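Local coordinates for protein sensor histidine kinase (Rhodopseudomonas palustris, PDB 3VA9) that probably senses a signal through this four-helix sensor domain and passes it to a kinase part that transfers phosphate from ATP to a protein histidine, at residues P75-I78 / A79-D82; E104-R107 / E108-I112; L129-L132 / T133-E136. One frame throughout, in Å; residues are numbered along the deposited sequence.

Interaction 1: P75-I78 / A79-D82; sequences PEQI and AHID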
ATOM      1  N   PRO A  75      14.712 -10.665  12.307  1.00 94.03           N
ATOM      2  CA  PRO A  75      15.367 -10.468  11.006  1.00 86.78           C
ATOM      3  C   PRO A  75      14.568 -10.999   9.815  1.00 77.82           C
ATOM      4  O   PRO A  75      14.582 -10.372   8.760  1.00 76.71           O
ATOM      5  CB  PRO A  75      16.678 -11.245  11.157  1.00 89.43           C
ATOM      6  CG  PRO A  75      16.962 -11.205  12.618  1.00 91.03           C
ATOM      7  CD  PRO A  75      15.618 -11.283  13.291  1.00 95.07           C
ATOM      8  N   GLU A  76      13.893 -12.134   9.976  1.00 75.98           N
ATOM      9  CA  GLU A  76      13.100 -12.702   8.889  1.00 78.02           C
ATOM     10  C   GLU A  76      11.881 -11.840   8.584  1.00 69.79           C
ATOM     11  O   GLU A  76      11.474 -11.712   7.428  1.00 65.14           O
ATOM     12  CB  GLU A  76      12.658 -14.131   9.214  1.00 88.39           C
ATOM     13  CG  GLU A  76      13.805 -15.106   9.412  1.00 99.63           C
ATOM     14  CD  GLU A  76      14.562 -14.860  10.706  1.00108.74           C
ATOM     15  OE1 GLU A  76      13.917 -14.520  11.722  1.00107.59           O
ATOM     16  OE2 GLU A  76      15.802 -15.011  10.705  1.00113.83           O
ATOM     17  N   GLN A  77      11.302 -11.253   9.627  1.00 65.18           N
ATOM     18  CA  GLN A  77      10.175 -10.343   9.466  1.00 63.24           C
ATOM     19  C   GLN A  77      10.612  -8.983   8.926  1.00 57.15           C
ATOM     20  O   GLN A  77       9.945  -8.409   8.069  1.00 57.95           O
ATOM     21  CB  GLN A  77       9.421 -10.172  10.787  1.00 61.92           C
ATOM     22  CG  GLN A  77       8.572 -11.369  11.169  1.00 65.19           C
ATOM     23  CD  GLN A  77       7.460 -11.636  10.176  1.00 63.05           C
ATOM     24  OE1 GLN A  77       7.709 -11.887   8.999  1.00 63.51           O
ATOM     25  NE2 GLN A  77       6.223 -11.586  10.651  1.00 64.67           N
ATOM     26  N   ILE A  78      11.727  -8.472   9.440  1.00 60.65           N
ATOM     27  CA  ILE A  78      12.292  -7.218   8.960  1.00 65.46           C
ATOM     28  C   ILE A  78      12.555  -7.303   7.462  1.00 60.04           C
ATOM     29  O   ILE A  78      12.295  -6.349   6.725  1.00 54.94           O
ATOM     30  CB  ILE A  78      13.600  -6.856   9.706  1.00 75.16           C
ATOM     31  CG1 ILE A  78      13.294  -6.424  11.143  1.00 80.58           C
ATOM     32  CG2 ILE A  78      14.355  -5.743   8.981  1.00 68.76           C
ATOM     33  CD1 ILE A  78      12.428  -5.178  11.244  1.00 78.36           C
ATOM     34  N   ALA A  79      13.063  -8.449   7.015  1.00 55.92           N
ATOM     35  CA  ALA A  79      13.315  -8.669   5.593  1.00 46.88           C
ATOM     36  C   ALA A  79      12.004  -8.664   4.808  1.00 44.39           C
ATOM     37  O   ALA A  79      11.913  -8.061   3.742  1.00 44.79           O
ATOM     38  CB  ALA A  79      14.063  -9.974   5.377  1.00 43.59           C
ATOM     39  N   HIS A  80      10.988  -9.333   5.344  1.00 41.87           N
ATOM     40  CA  HIS A  80       9.675  -9.370   4.701  1.00 46.29           C
ATOM     41  C   HIS A  80       9.029  -7.989   4.644  1.00 43.15           C
ATOM     42  O   HIS A  80       8.330  -7.665   3.687  1.00 49.22           O
ATOM     43  CB  HIS A  80       8.732 -10.359   5.399  1.00 48.53           C
ATOM     44  CG  HIS A  80       9.111 -11.796   5.208  1.00 67.05           C
ATOM     45  ND1 HIS A  80       9.444 -12.324   3.978  1.00 70.64           N
ATOM     46  CD2 HIS A  80       9.189 -12.821   6.091  1.00 71.23           C
ATOM     47  CE1 HIS A  80       9.726 -13.607   4.114  1.00 73.04           C
ATOM     48  NE2 HIS A  80       9.578 -13.934   5.384  1.00 75.56           N
ATOM     49  N   ILE A  81       9.252  -7.180   5.673  1.00 41.49           N
ATOM     50  CA  ILE A  81       8.719  -5.831   5.675  1.00 42.92           C
ATOM     51  C   ILE A  81       9.492  -4.961   4.677  1.00 40.92           C
ATOM     52  O   ILE A  81       8.899  -4.163   3.943  1.00 35.77           O
ATOM     53  CB  ILE A  81       8.696  -5.211   7.089  1.00 53.34           C
ATOM     54  CG1 ILE A  81       7.580  -4.172   7.190  1.00 70.21           C
ATOM     55  CG2 ILE A  81      10.023  -4.586   7.437  1.00 53.05           C
ATOM     56  CD1 ILE A  81       7.633  -3.358   8.454  1.00 81.85           C
ATOM     57  N   ASP A  82      10.812  -5.139   4.626  1.00 34.76           N
ATOM     58  CA  ASP A  82      11.619  -4.462   3.620  1.00 40.78           C
ATOM     59  C   ASP A  82      11.045  -4.732   2.242  1.00 36.84           C
ATOM     60  O   ASP A  82      10.868  -3.816   1.439  1.00 40.46           O
ATOM     61  CB  ASP A  82      13.067  -4.941   3.666  1.00 43.20           C
ATOM     62  CG  ASP A  82      13.839  -4.340   4.810  1.00 50.07           C
ATOM     63  OD1 ASP A  82      13.376  -3.315   5.352  1.00 50.39           O
ATOM     64  OD2 ASP A  82      14.908  -4.891   5.159  1.00 51.08           O
TER
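Gln77 and His80 cross at an angle, three residues apart, in the first turns of helix 75-101. The amide oxygen Gln77 OE1 lies at the edge of the imidazole, near its plane, 3.4 Å from His80 CD2, and the amide and ring planes stand 82° apart. Gln77 reaches this place by a bend: CG is anti to the carbonyl carbon (chi1 -74°) and the chain turns again at chi2 (-63°), which brings the amide back alongside the helix. On another side of the same turns, the carboxylate of Asp82 lies near Ile78, OD2 coming 4.0 Å from the CG2 branch of Ile78. Beneath the side chains runs the regular ladder of backbone bonds: Ala79 N gives to Pro75 O at 3.0 Å, Ile81 N to Gln77 O at 2.8 Å and Asp82 N to Ile78 O at 2.8 Å. Further out, neighbouring helices set the ends of these groups. Gln77 NE2 is hydrogen-bonded to Glu136 OE2 of helix 121-142, whose Val131 and Leu132 also touch His80, while Asp82 OD1 forms a salt bridge with Arg68 of helix 47-70, against which Ile78 and Ile81 pack. The amide of Gln77 is therefore used unevenly: NE2 is bound across the helix interface, whereas OE1 is buried with no hydrogen-bond partner and has the carbon edge of His80 beside it. With its nitrogen held by a carboxylate, the amide is unlikely to flip freely, and the C-H of CD2 probably offers its oxygen no more than a weak electrostatic match.

Interaction 2: E104-R107 / E108-I112; sequences ERMR and EALDI
Arg105 and Glu108 come together at the start of helix 106-116, where Arg105 holds the N-cap position. It is the aliphatic part of Arg105 that touches Glu108: carboxylate oxygen OE2 of Glu108 lies 3.6 Å from Arg105 CG, while the charged ends stay apart, Arg105 NE and Glu108 OE2 being 5.0 Å from each other. The guanidinium, its plane 79° from that of the carboxylate, is turned elsewhere: NE is hydrogen-bonded to Leu101 O at the end of helix 75-101, and NH2 makes a long salt bridge of 3.5 Å to Glu104 OE2. The carbonyl of Arg105 takes the first of the helical bonds here, from Ala109 N, at 2.8 Å and nearly straight (167° at the hydrogen). Met106 follows, with CG anti to its backbone N (chi1 -172°) and the thioether folded back by two further bends; its CG packs on Leu110 CD1 at 4.1 Å, one turn along the surface of the helix. Beneath that pair Leu110 N bonds to Met106 O. Glu108 CG lies loosely over one face of the Arg107 guanidinium, whose NH2 remains 4.6 Å from Glu108 OE2, at which range the opposite charges would probably attract only weakly. The carbonyl of Arg107 accepts from Asp111 N at 3.0 Å. These are the N-cap and opening turns of a short helix that follows helix 75-101, with the N-cap arginine joining the two ends in the helical CHASE3 sensor domain.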
ATOM      1  N   GLU A 104      -8.026  16.320 -15.422  1.00 45.89           N
ATOM      2  CA  GLU A 104      -7.854  17.322 -16.475  1.00 44.51           C
ATOM      3  C   GLU A 104      -7.053  16.756 -17.647  1.00 44.71           C
ATOM      4  O   GLU A 104      -7.019  17.345 -18.727  1.00 46.29           O
ATOM      5  CB  GLU A 104      -7.187  18.594 -15.935  1.00 42.03           C
ATOM      6  CG  GLU A 104      -5.680  18.465 -15.649  1.00 51.41           C
ATOM      7  CD  GLU A 104      -5.359  17.820 -14.298  1.00 52.49           C
ATOM      8  OE1 GLU A 104      -6.271  17.256 -13.658  1.00 48.97           O
ATOM      9  OE2 GLU A 104      -4.185  17.881 -13.872  1.00 55.27           O
ATOM     10  N   ARG A 105      -6.408  15.613 -17.423  1.00 41.18           N
ATOM     11  CA  ARG A 105      -5.694  14.892 -18.477  1.00 39.52           C
ATOM     12  C   ARG A 105      -6.122  13.427 -18.482  1.00 41.30           C
ATOM     13  O   ARG A 105      -5.297  12.508 -18.376  1.00 40.41           O
ATOM     14  CB  ARG A 105      -4.178  15.025 -18.303  1.00 36.63           C
ATOM     15  CG  ARG A 105      -3.651  16.412 -18.692  1.00 42.84           C
ATOM     16  CD  ARG A 105      -2.194  16.617 -18.287  1.00 51.38           C
ATOM     17  NE  ARG A 105      -2.033  16.720 -16.837  1.00 56.85           N
ATOM     18  CZ  ARG A 105      -0.985  17.283 -16.241  1.00 56.43           C
ATOM     19  NH1 ARG A 105       0.000  17.798 -16.968  1.00 52.57           N
ATOM     20  NH2 ARG A 105      -0.923  17.334 -14.916  1.00 47.33           N
ATOM     21  N   MET A 106      -7.431  13.233 -18.613  1.00 37.54           N
ATOM     22  CA  MET A 106      -8.059  11.918 -18.530  1.00 38.70           C
ATOM     23  C   MET A 106      -7.372  10.828 -19.363  1.00 42.78           C
ATOM     24  O   MET A 106      -7.032   9.769 -18.840  1.00 45.64           O
ATOM     25  CB  MET A 106      -9.542  12.021 -18.916  1.00 32.90           C
ATOM     26  CG  MET A 106     -10.328  10.739 -18.669  1.00 43.84           C
ATOM     27  SD  MET A 106     -10.339  10.295 -16.920  1.00 64.04           S
ATOM     28  CE  MET A 106     -11.239  11.695 -16.246  1.00 64.92           C
ATOM     29  N   ARG A 107      -7.184  11.081 -20.656  1.00 43.03           N
ATOM     30  CA  ARG A 107      -6.643  10.067 -21.561  1.00 45.15           C
ATOM     31  C   ARG A 107      -5.225   9.661 -21.162  1.00 49.09           C
ATOM     32  O   ARG A 107      -4.869   8.481 -21.200  1.00 53.33           O
ATOM     33  CB  ARG A 107      -6.676  10.557 -23.018  1.00 51.25           C
ATOM     34  CG  ARG A 107      -5.957   9.635 -24.008  1.00 56.96           C
ATOM     35  CD  ARG A 107      -5.855  10.237 -25.415  1.00 71.04           C
ATOM     36  NE  ARG A 107      -5.306  11.596 -25.416  1.00 88.44           N
ATOM     37  CZ  ARG A 107      -4.007  11.892 -25.373  1.00 95.86           C
ATOM     38  NH1 ARG A 107      -3.097  10.927 -25.319  1.00 95.96           N
ATOM     39  NH2 ARG A 107      -3.616  13.159 -25.379  1.00 97.66           N
ATOM     40  N   GLU A 108      -4.414  10.642 -20.787  1.00 43.25           N
ATOM     41  CA  GLU A 108      -3.067  10.361 -20.315  1.00 40.40           C
ATOM     42  C   GLU A 108      -3.099   9.582 -19.011  1.00 40.83           C
ATOM     43  O   GLU A 108      -2.372   8.604 -18.851  1.00 36.36           O
ATOM     44  CB  GLU A 108      -2.290  11.656 -20.111  1.00 38.54           C
ATOM     45  CG  GLU A 108      -1.976  12.389 -21.391  1.00 36.89           C
ATOM     46  CD  GLU A 108      -1.308  13.714 -21.126  1.00 43.47           C
ATOM     47  OE1 GLU A 108      -0.161  13.712 -20.633  1.00 50.65           O
ATOM     48  OE2 GLU A 108      -1.929  14.758 -21.401  1.00 49.56           O
ATOM     49  N   ALA A 109      -3.939  10.033 -18.080  1.00 36.86           N
ATOM     50  CA  ALA A 109      -4.063   9.398 -16.776  1.00 36.17           C
ATOM     51  C   ALA A 109      -4.504   7.941 -16.901  1.00 39.94           C
ATOM     52  O   ALA A 109      -4.035   7.079 -16.155  1.00 35.91           O
ATOM     53  CB  ALA A 109      -5.030  10.168 -15.903  1.00 31.22           C
ATOM     54  N   LEU A 110      -5.400   7.680 -17.849  1.00 30.72           N
ATOM     55  CA  LEU A 110      -5.939   6.345 -18.071  1.00 34.71           C
ATOM     56  C   LEU A 110      -4.913   5.436 -18.730  1.00 40.20           C
ATOM     57  O   LEU A 110      -4.814   4.247 -18.397  1.00 34.56           O
ATOM     58  CB  LEU A 110      -7.194   6.407 -18.949  1.00 41.31           C
ATOM     59  CG  LEU A 110      -8.537   6.770 -18.310  1.00 53.38           C
ATOM     60  CD1 LEU A 110      -9.634   6.806 -19.371  1.00 56.46           C
ATOM     61  CD2 LEU A 110      -8.895   5.779 -17.216  1.00 51.51           C
ATOM     62  N   ASP A 111      -4.176   6.000 -19.685  1.00 33.76           N
ATOM     63  CA  ASP A 111      -3.120   5.272 -20.382  1.00 39.45           C
ATOM     64  C   ASP A 111      -2.116   4.767 -19.352  1.00 35.53           C
ATOM     65  O   ASP A 111      -1.704   3.614 -19.387  1.00 39.49           O
ATOM     66  CB  ASP A 111      -2.435   6.181 -21.417  1.00 44.18           C
ATOM     67  CG  ASP A 111      -1.117   5.611 -21.935  1.00 57.46           C
ATOM     68  OD1 ASP A 111      -1.038   4.384 -22.151  1.00 65.28           O
ATOM     69  OD2 ASP A 111      -0.159   6.394 -22.140  1.00 61.29           O
ATOM     70  N   ILE A 112      -1.751   5.640 -18.421  1.00 36.92           N
ATOM     71  CA  ILE A 112      -0.781   5.311 -17.389  1.00 30.62           C
ATOM     72  C   ILE A 112      -1.336   4.328 -16.365  1.00 34.99           C
ATOM     73  O   ILE A 112      -0.657   3.377 -15.999  1.00 36.08           O
ATOM     74  CB  ILE A 112      -0.260   6.581 -16.696  1.00 34.70           C
ATOM     75  CG1 ILE A 112       0.555   7.402 -17.695  1.00 37.55           C
ATOM     76  CG2 ILE A 112       0.554   6.230 -15.453  1.00 31.03           C
ATOM     77  CD1 ILE A 112       1.549   6.568 -18.509  1.00 36.38           C
TER

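Interaction 3: L129-L132 / T133-E136; sequences LSVL and TRAE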
ATOM      1  N   LEU A 129       1.755  -9.201   2.014  1.00 44.59           N
ATOM      2  CA  LEU A 129       1.081  -9.059   3.301  1.00 46.92           C
ATOM      3  C   LEU A 129       0.714 -10.419   3.917  1.00 55.66           C
ATOM      4  O   LEU A 129       0.789 -10.591   5.132  1.00 54.12           O
ATOM      5  CB  LEU A 129      -0.139  -8.139   3.178  1.00 43.46           C
ATOM      6  CG  LEU A 129       0.197  -6.649   3.024  1.00 33.98           C
ATOM      7  CD1 LEU A 129      -1.022  -5.863   2.624  1.00 35.46           C
ATOM      8  CD2 LEU A 129       0.797  -6.090   4.309  1.00 33.78           C
ATOM      9  N   SER A 130       0.344 -11.385   3.080  1.00 60.50           N
ATOM     10  CA  SER A 130       0.032 -12.728   3.561  1.00 66.61           C
ATOM     11  C   SER A 130       1.250 -13.394   4.189  1.00 66.54           C
ATOM     12  O   SER A 130       1.149 -14.009   5.250  1.00 65.50           O
ATOM     13  CB  SER A 130      -0.518 -13.607   2.436  1.00 69.37           C
ATOM     14  OG  SER A 130      -1.796 -13.161   2.020  1.00 73.23           O
ATOM     15  N   VAL A 131       2.397 -13.278   3.525  1.00 67.24           N
ATOM     16  CA  VAL A 131       3.638 -13.841   4.046  1.00 70.25           C
ATOM     17  C   VAL A 131       3.907 -13.341   5.464  1.00 69.97           C
ATOM     18  O   VAL A 131       4.260 -14.122   6.350  1.00 74.04           O
ATOM     19  CB  VAL A 131       4.842 -13.500   3.148  1.00 71.96           C
ATOM     20  CG1 VAL A 131       6.141 -13.786   3.875  1.00 74.62           C
ATOM     21  CG2 VAL A 131       4.768 -14.277   1.843  1.00 73.28           C
ATOM     22  N   LEU A 132       3.734 -12.037   5.670  1.00 56.48           N
ATOM     23  CA  LEU A 132       3.886 -11.447   6.994  1.00 53.50           C
ATOM     24  C   LEU A 132       2.850 -11.987   7.990  1.00 58.04           C
ATOM     25  O   LEU A 132       3.188 -12.340   9.125  1.00 55.00           O
ATOM     26  CB  LEU A 132       3.792  -9.923   6.912  1.00 52.84           C
ATOM     27  CG  LEU A 132       5.048  -9.187   6.444  1.00 50.51           C
ATOM     28  CD1 LEU A 132       4.737  -7.744   6.085  1.00 49.78           C
ATOM     29  CD2 LEU A 132       6.142  -9.257   7.507  1.00 44.84           C
ATOM     30  N   THR A 133       1.592 -12.046   7.552  1.00 58.30           N
ATOM     31  CA  THR A 133       0.491 -12.524   8.385  1.00 57.87           C
ATOM     32  C   THR A 133       0.683 -13.983   8.800  1.00 68.12           C
ATOM     33  O   THR A 133       0.624 -14.315   9.987  1.00 67.63           O
ATOM     34  CB  THR A 133      -0.862 -12.378   7.668  1.00 57.11           C
ATOM     35  OG1 THR A 133      -1.121 -10.993   7.410  1.00 59.48           O
ATOM     36  CG2 THR A 133      -1.983 -12.939   8.527  1.00 53.90           C
ATOM     37  N   ARG A 134       0.905 -14.852   7.818  1.00 71.62           N
ATOM     38  CA  ARG A 134       1.171 -16.259   8.091  1.00 76.55           C
ATOM     39  C   ARG A 134       2.369 -16.435   9.022  1.00 75.64           C
ATOM     40  O   ARG A 134       2.334 -17.256   9.936  1.00 80.63           O
ATOM     41  CB  ARG A 134       1.369 -17.046   6.791  1.00 82.98           C
ATOM     42  CG  ARG A 134       0.063 -17.389   6.082  1.00 93.90           C
ATOM     43  CD  ARG A 134       0.285 -18.249   4.844  1.00103.52           C
ATOM     44  NE  ARG A 134       0.528 -17.447   3.647  1.00107.58           N
ATOM     45  CZ  ARG A 134       1.731 -17.207   3.138  1.00109.83           C
ATOM     46  NH1 ARG A 134       2.812 -17.714   3.717  1.00109.78           N
ATOM     47  NH2 ARG A 134       1.856 -16.464   2.045  1.00110.45           N
ATOM     48  N   ALA A 135       3.419 -15.653   8.794  1.00 73.15           N
ATOM     49  CA  ALA A 135       4.620 -15.724   9.622  1.00 69.11           C
ATOM     50  C   ALA A 135       4.336 -15.360  11.079  1.00 74.35           C
ATOM     51  O   ALA A 135       4.851 -16.002  11.991  1.00 82.85           O
ATOM     52  CB  ALA A 135       5.719 -14.838   9.053  1.00 65.73           C
ATOM     53  N   GLU A 136       3.524 -14.330  11.300  1.00 71.95           N
ATOM     54  CA  GLU A 136       3.161 -13.931  12.656  1.00 70.35           C
ATOM     55  C   GLU A 136       2.250 -14.966  13.306  1.00 78.28           C
ATOM     56  O   GLU A 136       2.348 -15.224  14.507  1.00 84.08           O
ATOM     57  CB  GLU A 136       2.484 -12.561  12.661  1.00 71.44           C
ATOM     58  CG  GLU A 136       3.443 -11.391  12.547  1.00 72.64           C
ATOM     59  CD  GLU A 136       4.287 -11.205  13.790  1.00 75.50           C
ATOM     60  OE1 GLU A 136       3.753 -11.387  14.903  1.00 79.73           O
ATOM     61  OE2 GLU A 136       5.484 -10.870  13.655  1.00 75.85           O
TER
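Thr133 grips Leu129 by two bonds on the tightly held side of this piece of helix 121-142. The carbonyl oxygen of Leu129 accepts twice: from Thr133 N at 2.9 Å in the usual helical bond, and from the hydroxyl OG1 of the same residue at 3.0 Å. The hydroxyl donates from above the carbonyl plane, 40° out of it, and it can do so because chi1 (-62°) sets OG1 beside the backbone N and turns it back against the preceding turn. Nearby, Leu129 and Leu132 point into the bundle, Leu129 packing on Leu84 of helix 75-101 and Gln28 of helix 18-44. Thr133 touches Ile24 of that same helix 18-44, and buried Glu136 reaches its Ala20 and Leu21.

Arg134 belongs to the looser, outward side. Its chain runs back along the helix and bends at chi3 (-88°), bringing one face of the guanidinium over the backbone at Ser130 and Val131; Ser130 O lies 3.8 Å above the plane, over its centre. NH2 also rests 3.6 Å from Val131 CG2 and 3.7 Å from Ser130 CB. No hydrogen bond to the preceding turn fixes the charged end, in contrast to Arg134 N, which bonds to Ser130 O at 2.7 Å. Ser130 sends its own hydroxyl to Glu126 O.

Putting a valine at Thr133 would probably cost Leu129 O its second donor and leave an apolar branch against that carbonyl. The chemistry thus differs on the two sides: the threonine hydroxyl finds its acceptor within its own helix, whereas the arginine covers the backbone with the flat of its guanidinium, a face-on approach to Ser130 O that is probably only weakly electrostatic and may permit more movement.

How the interactions relate
Along the chain the three contacts come in series: interaction 1 on helix 75-101, interaction 2 on helix 106-116, then interaction 3 on helix 121-142. Interactions 1 and 3 are neighbours at one end of the bundle, their centres 11 Å apart, and they touch directly, so helices 75-101 and 121-142 are tied there by both a polar and an apolar contact. Interaction 2 sits on the opposite side of the chain's centre, about 36 Å from interaction 1 and 35 Å from interaction 3 between centres, and touches neither. All three belong to the CHASE3 sensor domain, and their positions on opposite sides of its centre place them toward its two ends.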